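Local structure of initiator protein NS1 (Murine minute virus, 4R94) at residues 24-29 with 196-201; 31-36 with 178-183; 225-230 with 240-245. The protein initiates and directs viral DNA replication through its endonuclease and helicase activities, this chain being the N-terminal origin-binding, magnesium-dependent nickase domain. All coordinates share one frame; numbering follows the deposited sequence.

Contact 1: residues 24-29 with 196-201; sequences EVFSFV and DYTKCV
Val25 and Val201 face each other as an antiparallel hydrogen-bonded pair, and their side chains lie on the same side of the sheet. One methyl of each does the touching: Val25 CG2 meets Val201 CG2 at 3.6 Å, the two branches crossing obliquely. In both valines this methyl sits between the backbone N and the carbonyl carbon, which turns it to the partner strand. Beneath them the backbones are tied in both directions, Val25 N to Val201 O and Val201 N to Val25 O, each at 2.9 Å. The CA-H of Cys200 also approaches Val25 O, at 3.3 Å from CA.

On the other side of the strand the side chain of Phe26 sets out away from 196-201, yet CD1 and CE1 of its ring lie against the loop. Thr198 CG2 reaches Phe26 CD1 at 3.9 Å, and Cys200 SG lies 5.0 Å from the ring centroid, 62° off the normal, an oblique sulfur-aromatic contact. With OG1 beside the backbone N (chi1 -62°), Thr198 has CG2 anti to that N, turned to the ring. Trp145 meets the same phenylalanine ring from helix 142-160.

Going back along the chain from Val201, the loop diverges from strand 24-31, and a water spans the two backbones, accepting from Ser27 N and donating to Lys199 O at 2.8 Å. The chemistry is thus two-sided, with apolar contacts on both faces and polar backbone atoms satisfied by two direct bonds and one water. It fastens the end of the loop that includes the origin-binding region to an inner strand of the nuclease sheet.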
ATOM      1  N   GLU A  24     -15.045  10.749  -0.828  1.00 28.69           N
ATOM      2  CA  GLU A  24     -14.634  10.307   0.503  1.00 26.94           C
ATOM      3  C   GLU A  24     -14.137   8.871   0.427  1.00 19.46           C
ATOM      4  O   GLU A  24     -14.755   8.030  -0.230  1.00 26.11           O
ATOM      5  CB  GLU A  24     -15.782  10.425   1.516  1.00 31.47           C
ATOM      6  CG  GLU A  24     -15.991  11.845   2.040  1.00 34.51           C
ATOM      7  CD  GLU A  24     -17.010  11.921   3.177  1.00 38.74           C
ATOM      8  OE1 GLU A  24     -18.221  11.847   2.896  1.00 42.90           O
ATOM      9  OE2 GLU A  24     -16.599  12.056   4.349  1.00 39.93           O
ATOM     10  N   VAL A  25     -12.993   8.616   1.060  1.00 20.69           N
ATOM     11  CA  VAL A  25     -12.388   7.276   1.064  1.00 20.62           C
ATOM     12  C   VAL A  25     -11.741   7.007   2.420  1.00 20.06           C
ATOM     13  O   VAL A  25     -11.367   7.934   3.129  1.00 20.48           O
ATOM     14  CB  VAL A  25     -11.309   7.097  -0.045  1.00 19.47           C
ATOM     15  CG1 VAL A  25     -11.916   7.192  -1.451  1.00 22.96           C
ATOM     16  CG2 VAL A  25     -10.185   8.095   0.116  1.00 20.03           C
ATOM     17  N   PHE A  26     -11.593   5.734   2.772  1.00 17.48           N
ATOM     18  CA  PHE A  26     -10.806   5.366   3.938  1.00 17.72           C
ATOM     19  C   PHE A  26      -9.316   5.542   3.656  1.00 18.58           C
ATOM     20  O   PHE A  26      -8.868   5.440   2.513  1.00 16.54           O
ATOM     21  CB  PHE A  26     -11.023   3.905   4.337  1.00 16.30           C
ATOM     22  CG  PHE A  26     -12.435   3.555   4.737  1.00 20.00           C
ATOM     23  CD1 PHE A  26     -13.161   4.354   5.602  1.00 23.32           C
ATOM     24  CD2 PHE A  26     -13.006   2.381   4.274  1.00 23.10           C
ATOM     25  CE1 PHE A  26     -14.459   3.991   5.976  1.00 22.54           C
ATOM     26  CE2 PHE A  26     -14.294   2.021   4.638  1.00 25.27           C
ATOM     27  CZ  PHE A  26     -15.022   2.837   5.488  1.00 22.61           C
ATOM     28  N   SER A  27      -8.549   5.751   4.716  1.00 16.91           N
ATOM     29  CA  SER A  27      -7.101   5.778   4.630  1.00 17.59           C
ATOM     30  C   SER A  27      -6.538   4.698   5.533  1.00 17.43           C
ATOM     31  O   SER A  27      -6.786   4.698   6.745  1.00 16.42           O
ATOM     32  CB  SER A  27      -6.568   7.158   5.033  1.00 17.17           C
ATOM     33  OG  SER A  27      -5.155   7.127   5.220  1.00 19.53           O
ATOM     34  N   PHE A  28      -5.835   3.738   4.934  1.00 14.81           N
ATOM     35  CA  PHE A  28      -5.167   2.668   5.679  1.00 15.22           C
ATOM     36  C   PHE A  28      -3.655   2.711   5.491  1.00 14.74           C
ATOM     37  O   PHE A  28      -3.157   3.216   4.487  1.00 15.32           O
ATOM     38  CB  PHE A  28      -5.637   1.276   5.218  1.00 16.18           C
ATOM     39  CG  PHE A  28      -7.103   1.027   5.390  1.00 16.05           C
ATOM     40  CD1 PHE A  28      -7.622   0.683   6.629  1.00 15.99           C
ATOM     41  CD2 PHE A  28      -7.962   1.105   4.300  1.00 17.81           C
ATOM     42  CE1 PHE A  28      -8.960   0.430   6.786  1.00 16.74           C
ATOM     43  CE2 PHE A  28      -9.323   0.851   4.453  1.00 17.56           C
ATOM     44  CZ  PHE A  28      -9.819   0.538   5.708  1.00 17.61           C
ATOM     45  N   VAL A  29      -2.921   2.168   6.453  1.00 14.60           N
ATOM     46  CA  VAL A  29      -1.512   1.864   6.245  1.00 15.62           C
ATOM     47  C   VAL A  29      -1.274   0.393   6.560  1.00 16.33           C
ATOM     48  O   VAL A  29      -1.680  -0.110   7.615  1.00 17.74           O
ATOM     49  CB  VAL A  29      -0.585   2.745   7.111  1.00 15.71           C
ATOM     50  CG1 VAL A  29       0.854   2.341   6.922  1.00 17.76           C
ATOM     51  CG2 VAL A  29      -0.759   4.206   6.727  1.00 17.32           C
ATOM     52  N   ASP A 196     -12.692   6.621  19.229  1.00 37.29           N
ATOM     53  CA  ASP A 196     -12.038   7.055  18.005  1.00 39.61           C
ATOM     54  C   ASP A 196     -13.053   7.032  16.868  1.00 31.20           C
ATOM     55  O   ASP A 196     -13.881   6.124  16.777  1.00 39.07           O
ATOM     56  CB  ASP A 196     -10.834   6.170  17.683  1.00 42.42           C
ATOM     57  CG  ASP A 196     -11.195   4.709  17.651  1.00 44.04           C
ATOM     58  OD1 ASP A 196     -11.177   4.067  18.722  1.00 51.15           O
ATOM     59  OD2 ASP A 196     -11.515   4.207  16.555  1.00 51.87           O
ATOM     60  N   TYR A 197     -13.010   8.055  16.026  1.00 26.43           N
ATOM     61  CA  TYR A 197     -13.903   8.151  14.885  1.00 24.12           C
ATOM     62  C   TYR A 197     -13.099   8.017  13.613  1.00 20.82           C
ATOM     63  O   TYR A 197     -12.061   8.649  13.474  1.00 21.07           O
ATOM     64  CB  TYR A 197     -14.644   9.488  14.875  1.00 21.81           C
ATOM     65  CG  TYR A 197     -15.622   9.675  16.008  1.00 22.86           C
ATOM     66  CD1 TYR A 197     -16.889   9.111  15.948  1.00 28.23           C
ATOM     67  CD2 TYR A 197     -15.287  10.437  17.124  1.00 27.28           C
ATOM     68  CE1 TYR A 197     -17.795   9.293  16.970  1.00 29.07           C
ATOM     69  CE2 TYR A 197     -16.188  10.621  18.159  1.00 26.09           C
ATOM     70  CZ  TYR A 197     -17.440  10.051  18.075  1.00 32.00           C
ATOM     71  OH  TYR A 197     -18.353  10.227  19.093  1.00 31.17           O
ATOM     72  N   THR A 198     -13.573   7.185  12.699  1.00 20.96           N
ATOM     73  CA  THR A 198     -12.929   7.031  11.401  1.00 20.72           C
ATOM     74  C   THR A 198     -12.855   8.367  10.682  1.00 22.17           C
ATOM     75  O   THR A 198     -13.856   9.096  10.636  1.00 23.28           O
ATOM     76  CB  THR A 198     -13.690   6.030  10.550  1.00 25.71           C
ATOM     77  OG1 THR A 198     -13.652   4.760  11.212  1.00 23.82           O
ATOM     78  CG2 THR A 198     -13.074   5.919   9.148  1.00 21.73           C
ATOM     79  N   LYS A 199     -11.679   8.693  10.142  1.00 19.42           N
ATOM     80  CA  LYS A 199     -11.492   9.950   9.403  1.00 18.94           C
ATOM     81  C   LYS A 199     -11.323   9.665   7.913  1.00 22.81           C
ATOM     82  O   LYS A 199     -10.243   9.275   7.466  1.00 21.49           O
ATOM     83  CB  LYS A 199     -10.272  10.716   9.931  1.00 19.77           C
ATOM     84  CG  LYS A 199     -10.018  12.080   9.249  1.00 21.64           C
ATOM     85  CD  LYS A 199      -8.906  12.831   9.950  1.00 24.59           C
ATOM     86  CE  LYS A 199      -8.574  14.125   9.212  1.00 29.39           C
ATOM     87  NZ  LYS A 199      -7.316  14.711   9.730  1.00 33.42           N
ATOM     88  N   CYS A 200     -12.384   9.856   7.144  1.00 21.06           N
ATOM     89  CA  CYS A 200     -12.280   9.692   5.708  1.00 20.88           C
ATOM     90  C   CYS A 200     -11.479  10.853   5.136  1.00 26.14           C
ATOM     91  O   CYS A 200     -11.433  11.955   5.714  1.00 25.22           O
ATOM     92  CB  CYS A 200     -13.661   9.594   5.073  1.00 22.03           C
ATOM     93  SG  CYS A 200     -14.563   8.112   5.604  1.00 31.46           S
ATOM     94  N   VAL A 201     -10.807  10.600   4.023  1.00 21.28           N
ATOM     95  CA  VAL A 201     -10.067  11.653   3.356  1.00 22.40           C
ATOM     96  C   VAL A 201     -10.627  11.841   1.965  1.00 21.25           C
ATOM     97  O   VAL A 201     -11.433  11.030   1.498  1.00 21.01           O
ATOM     98  CB  VAL A 201      -8.560  11.352   3.293  1.00 24.07           C
ATOM     99  CG1 VAL A 201      -7.998  11.168   4.697  1.00 27.36           C
ATOM    100  CG2 VAL A 201      -8.290  10.113   2.453  1.00 21.44           C
TER
HETATM  101  O   HOH W   1      -9.818   6.488   7.245  1.00 20.28           O

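Contact 2: residues 31-36 with 178-183; sequences KNENVQ and EDNEWV
The indole of Trp182 lies against the backbone of Asn32 and Glu33, which covers one face. Asn32 CA stands 3.8 Å from the centroid of the six-membered ring, 19° off the normal, a CH-pi contact, and Glu33 N sits over the same face. At the ring edge, near its plane, Val35 CG2 touches Trp182 CZ2 at 3.9 Å. The Glu33 carboxylate approaches NE1 obliquely from the same side as Asn32, its plane 46° from the indole's, with Glu33 CD 3.6 Å from Trp182 NE1.

Lys31 N donates to Trp182 O at 2.9 Å, joining the backbones at the tryptophan carbonyl. The extended lysine chain passes Trp182 O at CG and brings CE to Glu181 O, 3.6 Å away; a water links NZ to the same oxygen. Two further waters connect the Glu33 carboxylate with Asn180, one bridging OE2 and Asn180 O, the other OE1 and Asn180 OD1.

Behind this shell, a Schellman motif ends helix 167-179: Glu181, with positive phi, is its C-prime residue, and Trp182 N bonds to Ala177 O. Asn32 ND2 hydrogen-bonds to Trp44 O. Trp182 wedges between the segment leaving strand 24-31 and two helices, packing on Ile176 of helix 167-179 and on Trp153 and Leu157 of helix 142-160.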
ATOM      1  N   LYS A  31       1.596  -2.334   7.231  1.00 16.04           N
ATOM      2  CA  LYS A  31       3.001  -2.315   7.638  1.00 16.71           C
ATOM      3  C   LYS A  31       3.423  -3.632   8.235  1.00 19.73           C
ATOM      4  O   LYS A  31       2.646  -4.579   8.294  1.00 16.90           O
ATOM      5  CB  LYS A  31       3.248  -1.185   8.640  1.00 19.36           C
ATOM      6  CG  LYS A  31       2.518  -1.375   9.938  1.00 19.75           C
ATOM      7  CD  LYS A  31       2.615  -0.105  10.783  1.00 24.75           C
ATOM      8  CE  LYS A  31       1.701  -0.171  11.983  1.00 34.77           C
ATOM      9  NZ  LYS A  31       1.659   1.158  12.681  1.00 41.90           N
ATOM     10  N   ASN A  32       4.673  -3.698   8.658  1.00 18.00           N
ATOM     11  CA  ASN A  32       5.086  -4.788   9.535  1.00 17.33           C
ATOM     12  C   ASN A  32       6.074  -4.214  10.530  1.00 18.95           C
ATOM     13  O   ASN A  32       6.489  -3.058  10.415  1.00 20.40           O
ATOM     14  CB  ASN A  32       5.658  -5.993   8.772  1.00 17.26           C
ATOM     15  CG  ASN A  32       6.847  -5.657   7.882  1.00 19.55           C
ATOM     16  OD1 ASN A  32       7.611  -4.740   8.147  1.00 19.97           O
ATOM     17  ND2 ASN A  32       7.020  -6.449   6.830  1.00 22.39           N
ATOM     18  N   GLU A  33       6.360  -4.995  11.557  1.00 20.25           N
ATOM     19  CA  GLU A  33       7.284  -4.574  12.606  1.00 23.75           C
ATOM     20  C   GLU A  33       8.233  -5.720  12.819  1.00 25.32           C
ATOM     21  O   GLU A  33       7.909  -6.859  12.507  1.00 23.11           O
ATOM     22  CB  GLU A  33       6.543  -4.220  13.897  1.00 22.97           C
ATOM     23  CG  GLU A  33       5.621  -3.022  13.734  1.00 24.98           C
ATOM     24  CD  GLU A  33       4.781  -2.744  14.953  1.00 42.82           C
ATOM     25  OE1 GLU A  33       4.940  -3.467  15.961  1.00 39.76           O
ATOM     26  OE2 GLU A  33       3.956  -1.799  14.891  1.00 43.10           O
ATOM     27  N   ASN A  34       9.417  -5.416  13.322  1.00 23.99           N
ATOM     28  CA  ASN A  34      10.427  -6.438  13.544  1.00 26.21           C
ATOM     29  C   ASN A  34      10.046  -7.367  14.674  1.00 25.36           C
ATOM     30  O   ASN A  34       9.476  -6.929  15.680  1.00 26.70           O
ATOM     31  CB  ASN A  34      11.763  -5.774  13.835  1.00 27.23           C
ATOM     32  CG  ASN A  34      12.238  -4.946  12.681  1.00 30.86           C
ATOM     33  OD1 ASN A  34      12.113  -5.356  11.525  1.00 27.96           O
ATOM     34  ND2 ASN A  34      12.770  -3.758  12.978  1.00 30.27           N
ATOM     35  N   VAL A  35      10.320  -8.660  14.493  1.00 22.67           N
ATOM     36  CA  VAL A  35       9.929  -9.651  15.477  1.00 24.70           C
ATOM     37  C   VAL A  35      11.084 -10.610  15.704  1.00 27.14           C
ATOM     38  O   VAL A  35      11.746 -11.018  14.757  1.00 27.00           O
ATOM     39  CB  VAL A  35       8.674 -10.448  15.027  1.00 26.74           C
ATOM     40  CG1 VAL A  35       8.317 -11.511  16.058  1.00 25.65           C
ATOM     41  CG2 VAL A  35       7.500  -9.513  14.822  1.00 26.89           C
ATOM     42  N   GLN A  36      11.346 -10.944  16.963  1.00 24.09           N
ATOM     43  CA  GLN A  36      12.267 -12.030  17.240  1.00 25.01           C
ATOM     44  C   GLN A  36      11.551 -13.111  18.023  1.00 23.94           C
ATOM     45  O   GLN A  36      11.044 -12.868  19.117  1.00 27.07           O
ATOM     46  CB  GLN A  36      13.497 -11.554  18.008  1.00 26.97           C
ATOM     47  CG  GLN A  36      14.532 -12.678  18.072  1.00 29.48           C
ATOM     48  CD  GLN A  36      15.676 -12.362  18.997  1.00 32.02           C
ATOM     49  OE1 GLN A  36      15.593 -12.600  20.202  1.00 31.20           O
ATOM     50  NE2 GLN A  36      16.757 -11.829  18.439  1.00 32.71           N
ATOM     51  N   GLU A 178      -1.790  -9.136  14.330  1.00 25.39           N
ATOM     52  CA  GLU A 178      -3.150  -8.679  14.608  1.00 28.85           C
ATOM     53  C   GLU A 178      -3.245  -7.790  15.843  1.00 26.97           C
ATOM     54  O   GLU A 178      -3.843  -6.712  15.801  1.00 29.00           O
ATOM     55  CB  GLU A 178      -4.074  -9.878  14.772  1.00 28.76           C
ATOM     56  CG  GLU A 178      -4.153 -10.730  13.536  1.00 31.76           C
ATOM     57  CD  GLU A 178      -5.544 -11.246  13.289  1.00 36.67           C
ATOM     58  OE1 GLU A 178      -6.434 -10.976  14.126  1.00 41.79           O
ATOM     59  OE2 GLU A 178      -5.754 -11.913  12.256  1.00 36.03           O
ATOM     60  N   ASP A 179      -2.656  -8.246  16.946  1.00 28.00           N
ATOM     61  CA  ASP A 179      -2.719  -7.523  18.214  1.00 32.17           C
ATOM     62  C   ASP A 179      -2.052  -6.161  18.119  1.00 29.71           C
ATOM     63  O   ASP A 179      -2.522  -5.183  18.708  1.00 32.28           O
ATOM     64  CB  ASP A 179      -2.072  -8.349  19.333  1.00 32.52           C
ATOM     65  CG  ASP A 179      -2.893  -9.566  19.704  1.00 37.96           C
ATOM     66  OD1 ASP A 179      -4.131  -9.511  19.553  1.00 41.62           O
ATOM     67  OD2 ASP A 179      -2.304 -10.584  20.136  1.00 48.71           O
ATOM     68  N   ASN A 180      -0.967  -6.089  17.356  1.00 29.10           N
ATOM     69  CA  ASN A 180      -0.227  -4.851  17.194  1.00 26.97           C
ATOM     70  C   ASN A 180      -0.662  -4.028  15.982  1.00 22.33           C
ATOM     71  O   ASN A 180       0.029  -3.082  15.594  1.00 24.90           O
ATOM     72  CB  ASN A 180       1.267  -5.136  17.099  1.00 29.12           C
ATOM     73  CG  ASN A 180       1.879  -5.471  18.447  1.00 34.11           C
ATOM     74  OD1 ASN A 180       2.222  -4.580  19.220  1.00 44.54           O
ATOM     75  ND2 ASN A 180       2.013  -6.748  18.733  1.00 34.59           N
ATOM     76  N   GLU A 181      -1.796  -4.408  15.401  1.00 26.05           N
ATOM     77  CA  GLU A 181      -2.446  -3.651  14.339  1.00 24.30           C
ATOM     78  C   GLU A 181      -1.499  -3.281  13.211  1.00 21.49           C
ATOM     79  O   GLU A 181      -1.199  -2.099  12.994  1.00 22.15           O
ATOM     80  CB  GLU A 181      -3.083  -2.383  14.914  1.00 27.26           C
ATOM     81  CG  GLU A 181      -4.217  -2.679  15.877  1.00 31.32           C
ATOM     82  CD  GLU A 181      -5.089  -1.465  16.150  1.00 32.85           C
ATOM     83  OE1 GLU A 181      -4.633  -0.317  15.947  1.00 39.27           O
ATOM     84  OE2 GLU A 181      -6.245  -1.673  16.562  1.00 40.83           O
ATOM     85  N   TRP A 182      -1.035  -4.297  12.487  1.00 20.16           N
ATOM     86  CA  TRP A 182      -0.172  -4.049  11.345  1.00 18.36           C
ATOM     87  C   TRP A 182      -0.957  -3.532  10.132  1.00 18.69           C
ATOM     88  O   TRP A 182      -0.370  -3.290   9.075  1.00 18.11           O
ATOM     89  CB  TRP A 182       0.593  -5.323  10.972  1.00 17.35           C
ATOM     90  CG  TRP A 182       1.693  -5.666  11.947  1.00 20.32           C
ATOM     91  CD1 TRP A 182       1.928  -5.093  13.166  1.00 22.09           C
ATOM     92  CD2 TRP A 182       2.712  -6.657  11.769  1.00 17.99           C
ATOM     93  NE1 TRP A 182       3.029  -5.677  13.762  1.00 22.05           N
ATOM     94  CE2 TRP A 182       3.525  -6.639  12.921  1.00 21.24           C
ATOM     95  CE3 TRP A 182       3.011  -7.563  10.746  1.00 19.97           C
ATOM     96  CZ2 TRP A 182       4.618  -7.493  13.080  1.00 20.86           C
ATOM     97  CZ3 TRP A 182       4.092  -8.414  10.903  1.00 20.35           C
ATOM     98  CH2 TRP A 182       4.884  -8.370  12.060  1.00 18.44           C
ATOM     99  N   VAL A 183      -2.278  -3.399  10.273  1.00 15.51           N
ATOM    100  CA  VAL A 183      -3.017  -2.507   9.388  1.00 15.98           C
ATOM    101  C   VAL A 183      -3.630  -1.420  10.243  1.00 16.80           C
ATOM    102  O   VAL A 183      -4.389  -1.733  11.162  1.00 17.82           O
ATOM    103  CB  VAL A 183      -4.143  -3.201   8.612  1.00 16.21           C
ATOM    104  CG1 VAL A 183      -4.851  -2.188   7.737  1.00 16.42           C
ATOM    105  CG2 VAL A 183      -3.589  -4.361   7.753  1.00 15.14           C
TER
HETATM  106  O   HOH W   2      -0.079  -0.024  14.572  1.00 31.43           O
HETATM  107  O   HOH W   3       1.847  -1.183  16.099  1.00 31.60           O
HETATM  108  O   HOH W   4       3.493  -2.220  17.944  1.00 45.98           O

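Contact 3: residues 225-230 with 240-245; sequences GGYFLS and LKEGER
The backbones of Tyr227 and Glu242 keep their distance, 9.7 Å between CA atoms, so strand 227-230 and the first turn of the helix beginning at Glu242 meet through side chains and water. Arg245 lays its guanidinium flat on the ring of Tyr227, planes 12° apart and centres 3.7 Å apart, a stacked cation-pi pair. The two side chains overlap antiparallel: NH2 lies over the middle of the ring, while Arg245 NE lies near the phenol end, 3.3 Å from Tyr227 CZ. A bend at chi3 (58°) in the arginine turns the group onto that face.

From the same guanidinium, NH1 donates to Ser230 OG at 3.0 Å, the oxygen tilted 18° from the guanidinium plane. Gln117 OE1, from strand 112-121, ties the pair together by bonding to both Ser230 OG and Arg245 NH2. Stacking and these bonds together fix the rotation of a buried charged group.

Tyr227 OH reaches the start of the helix, touching Glu242 CB at 3.5 Å. A water near the plane of the ring bonds to this hydroxyl at 2.7 Å and donates to Leu240 O. Lys241 occupies the N-cap position, and its backbone N is held by Glu244 OE1 at 2.9 Å. Glu242 directs its carboxylate elsewhere, to His246 NE2 and Lys216 N.

The contact thus seats the start of helix 242-252, the last of this domain, on strand 227-232, beside strand 112-121, which supplies Gln117 and the metal ligand Glu119. Leu212, in the predicted RCR-3 motif that begins with the active-site Tyr210, packs against Arg245.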
ATOM      1  N   GLY A 225      11.326   9.057   3.932  1.00 29.73           N
ATOM      2  CA  GLY A 225      10.092   9.669   3.472  1.00 27.77           C
ATOM      3  C   GLY A 225       9.813   9.505   1.989  1.00 25.78           C
ATOM      4  O   GLY A 225       8.800  10.011   1.490  1.00 26.49           O
ATOM      5  N   GLY A 226      10.692   8.800   1.284  1.00 25.96           N
ATOM      6  CA  GLY A 226      10.540   8.636  -0.153  1.00 23.11           C
ATOM      7  C   GLY A 226       9.515   7.565  -0.503  1.00 22.48           C
ATOM      8  O   GLY A 226       9.088   6.809   0.364  1.00 20.69           O
ATOM      9  N   TYR A 227       9.107   7.520  -1.764  1.00 18.07           N
ATOM     10  CA  TYR A 227       8.179   6.476  -2.218  1.00 21.35           C
ATOM     11  C   TYR A 227       8.890   5.511  -3.162  1.00 21.92           C
ATOM     12  O   TYR A 227       9.830   5.879  -3.885  1.00 21.20           O
ATOM     13  CB  TYR A 227       6.944   7.090  -2.912  1.00 20.70           C
ATOM     14  CG  TYR A 227       7.204   7.571  -4.338  1.00 20.36           C
ATOM     15  CD1 TYR A 227       7.756   8.829  -4.579  1.00 19.08           C
ATOM     16  CD2 TYR A 227       6.903   6.767  -5.436  1.00 22.44           C
ATOM     17  CE1 TYR A 227       8.012   9.261  -5.870  1.00 24.06           C
ATOM     18  CE2 TYR A 227       7.139   7.197  -6.730  1.00 20.35           C
ATOM     19  CZ  TYR A 227       7.703   8.445  -6.940  1.00 24.70           C
ATOM     20  OH  TYR A 227       7.962   8.883  -8.224  1.00 22.18           O
ATOM     21  N   PHE A 228       8.435   4.264  -3.150  1.00 18.95           N
ATOM     22  CA  PHE A 228       8.936   3.238  -4.062  1.00 20.77           C
ATOM     23  C   PHE A 228       8.127   3.145  -5.349  1.00 24.31           C
ATOM     24  O   PHE A 228       8.672   3.094  -6.444  1.00 25.47           O
ATOM     25  CB  PHE A 228       8.899   1.856  -3.413  1.00 19.94           C
ATOM     26  CG  PHE A 228       9.901   1.641  -2.310  1.00 20.13           C
ATOM     27  CD1 PHE A 228      11.231   1.356  -2.600  1.00 21.93           C
ATOM     28  CD2 PHE A 228       9.492   1.636  -0.985  1.00 20.00           C
ATOM     29  CE1 PHE A 228      12.141   1.112  -1.574  1.00 21.34           C
ATOM     30  CE2 PHE A 228      10.385   1.405   0.042  1.00 21.67           C
ATOM     31  CZ  PHE A 228      11.721   1.140  -0.253  1.00 23.71           C
ATOM     32  N   LEU A 229       6.812   3.097  -5.190  1.00 19.45           N
ATOM     33  CA  LEU A 229       5.926   2.532  -6.190  1.00 20.59           C
ATOM     34  C   LEU A 229       4.514   2.968  -5.839  1.00 21.11           C
ATOM     35  O   LEU A 229       4.150   2.955  -4.657  1.00 22.18           O
ATOM     36  CB  LEU A 229       6.033   0.986  -6.177  1.00 21.05           C
ATOM     37  CG  LEU A 229       5.243   0.138  -7.168  1.00 25.07           C
ATOM     38  CD1 LEU A 229       5.963   0.145  -8.505  1.00 29.37           C
ATOM     39  CD2 LEU A 229       5.093  -1.298  -6.668  1.00 29.21           C
ATOM     40  N   SER A 230       3.724   3.356  -6.837  1.00 19.38           N
ATOM     41  CA  SER A 230       2.322   3.689  -6.615  1.00 17.11           C
ATOM     42  C   SER A 230       1.451   3.043  -7.667  1.00 17.85           C
ATOM     43  O   SER A 230       1.934   2.673  -8.742  1.00 18.99           O
ATOM     44  CB  SER A 230       2.094   5.205  -6.630  1.00 19.02           C
ATOM     45  OG  SER A 230       3.015   5.845  -5.778  1.00 25.68           O
ATOM     46  N   LEU A 240       3.778   6.629 -14.102  1.00 20.96           N
ATOM     47  CA  LEU A 240       4.368   7.967 -14.097  1.00 23.62           C
ATOM     48  C   LEU A 240       5.733   8.033 -13.408  1.00 23.62           C
ATOM     49  O   LEU A 240       5.911   7.528 -12.297  1.00 21.69           O
ATOM     50  CB  LEU A 240       3.422   8.963 -13.420  1.00 21.70           C
ATOM     51  CG  LEU A 240       2.021   9.105 -14.014  1.00 19.21           C
ATOM     52  CD1 LEU A 240       1.249  10.213 -13.283  1.00 23.89           C
ATOM     53  CD2 LEU A 240       2.113   9.406 -15.507  1.00 27.45           C
ATOM     54  N   LYS A 241       6.687   8.689 -14.070  1.00 23.61           N
ATOM     55  CA  LYS A 241       7.993   8.977 -13.488  1.00 26.63           C
ATOM     56  C   LYS A 241       7.838  10.122 -12.485  1.00 24.47           C
ATOM     57  O   LYS A 241       6.825  10.820 -12.523  1.00 24.18           O
ATOM     58  CB  LYS A 241       8.993   9.335 -14.585  1.00 30.47           C
ATOM     59  CG  LYS A 241       9.159   8.231 -15.635  1.00 31.94           C
ATOM     60  CD  LYS A 241       9.965   8.697 -16.844  1.00 39.70           C
ATOM     61  CE  LYS A 241      10.402   7.498 -17.683  1.00 46.69           C
ATOM     62  NZ  LYS A 241       9.271   6.572 -17.963  1.00 41.12           N
ATOM     63  N   GLU A 242       8.824  10.322 -11.602  1.00 28.42           N
ATOM     64  CA  GLU A 242       8.678  11.339 -10.549  1.00 25.64           C
ATOM     65  C   GLU A 242       8.376  12.715 -11.133  1.00 28.24           C
ATOM     66  O   GLU A 242       7.517  13.427 -10.629  1.00 25.98           O
ATOM     67  CB  GLU A 242       9.918  11.455  -9.645  1.00 28.89           C
ATOM     68  CG  GLU A 242       9.613  12.370  -8.435  1.00 28.82           C
ATOM     69  CD  GLU A 242      10.795  12.760  -7.550  1.00 30.38           C
ATOM     70  OE1 GLU A 242      11.763  11.984  -7.411  1.00 27.36           O
ATOM     71  OE2 GLU A 242      10.733  13.874  -6.966  1.00 32.41           O
ATOM     72  N   GLY A 243       9.075  13.075 -12.203  1.00 29.89           N
ATOM     73  CA  GLY A 243       8.862  14.367 -12.832  1.00 27.04           C
ATOM     74  C   GLY A 243       7.443  14.530 -13.332  1.00 24.41           C
ATOM     75  O   GLY A 243       6.861  15.601 -13.227  1.00 27.30           O
ATOM     76  N   GLU A 244       6.874  13.449 -13.853  1.00 25.19           N
ATOM     77  CA  GLU A 244       5.522  13.480 -14.393  1.00 21.61           C
ATOM     78  C   GLU A 244       4.492  13.595 -13.271  1.00 21.89           C
ATOM     79  O   GLU A 244       3.436  14.199 -13.442  1.00 24.81           O
ATOM     80  CB  GLU A 244       5.256  12.227 -15.242  1.00 26.19           C
ATOM     81  CG  GLU A 244       6.148  12.154 -16.488  1.00 29.18           C
ATOM     82  CD  GLU A 244       5.993  10.859 -17.276  1.00 34.16           C
ATOM     83  OE1 GLU A 244       6.032   9.765 -16.671  1.00 29.54           O
ATOM     84  OE2 GLU A 244       5.842  10.940 -18.515  1.00 33.48           O
ATOM     85  N   ARG A 245       4.797  12.982 -12.133  1.00 24.53           N
ATOM     86  CA  ARG A 245       3.911  13.050 -10.982  1.00 21.89           C
ATOM     87  C   ARG A 245       3.815  14.493 -10.475  1.00 23.42           C
ATOM     88  O   ARG A 245       2.735  14.978 -10.142  1.00 23.92           O
ATOM     89  CB  ARG A 245       4.411  12.107  -9.879  1.00 21.18           C
ATOM     90  CG  ARG A 245       4.234  10.613 -10.221  1.00 20.47           C
ATOM     91  CD  ARG A 245       5.169   9.737  -9.389  1.00 19.90           C
ATOM     92  NE  ARG A 245       4.952   9.918  -7.954  1.00 21.06           N
ATOM     93  CZ  ARG A 245       4.262   9.081  -7.186  1.00 19.43           C
ATOM     94  NH1 ARG A 245       3.696   7.991  -7.714  1.00 19.50           N
ATOM     95  NH2 ARG A 245       4.123   9.345  -5.890  1.00 19.08           N
TER
HETATM   96  O   HOH W   5       7.714   7.072 -10.213  1.00 22.78           O

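All three contacts lie in the nuclease domain; contacts 1 and 3 reach its antiparallel sheet, and contact 2 adjoins the end of strand 24-31. Contacts 1 and 2 touch, with centres about 20 Å apart: 24-29 and 31-36 follow each other along the chain, and Val183 of contact 2 packs on Phe28 and Val29. In sequence, contact 2 falls within the span that contact 1 brackets, whereas contact 3 comes after both. Centre to centre, contact 3 lies about 26 Å from contact 2, across the chain's centre, and about 23 Å from contact 1. Each has a side chain within about 9 Å of the magnesium ion, joining loops or helices to the sheet that holds it.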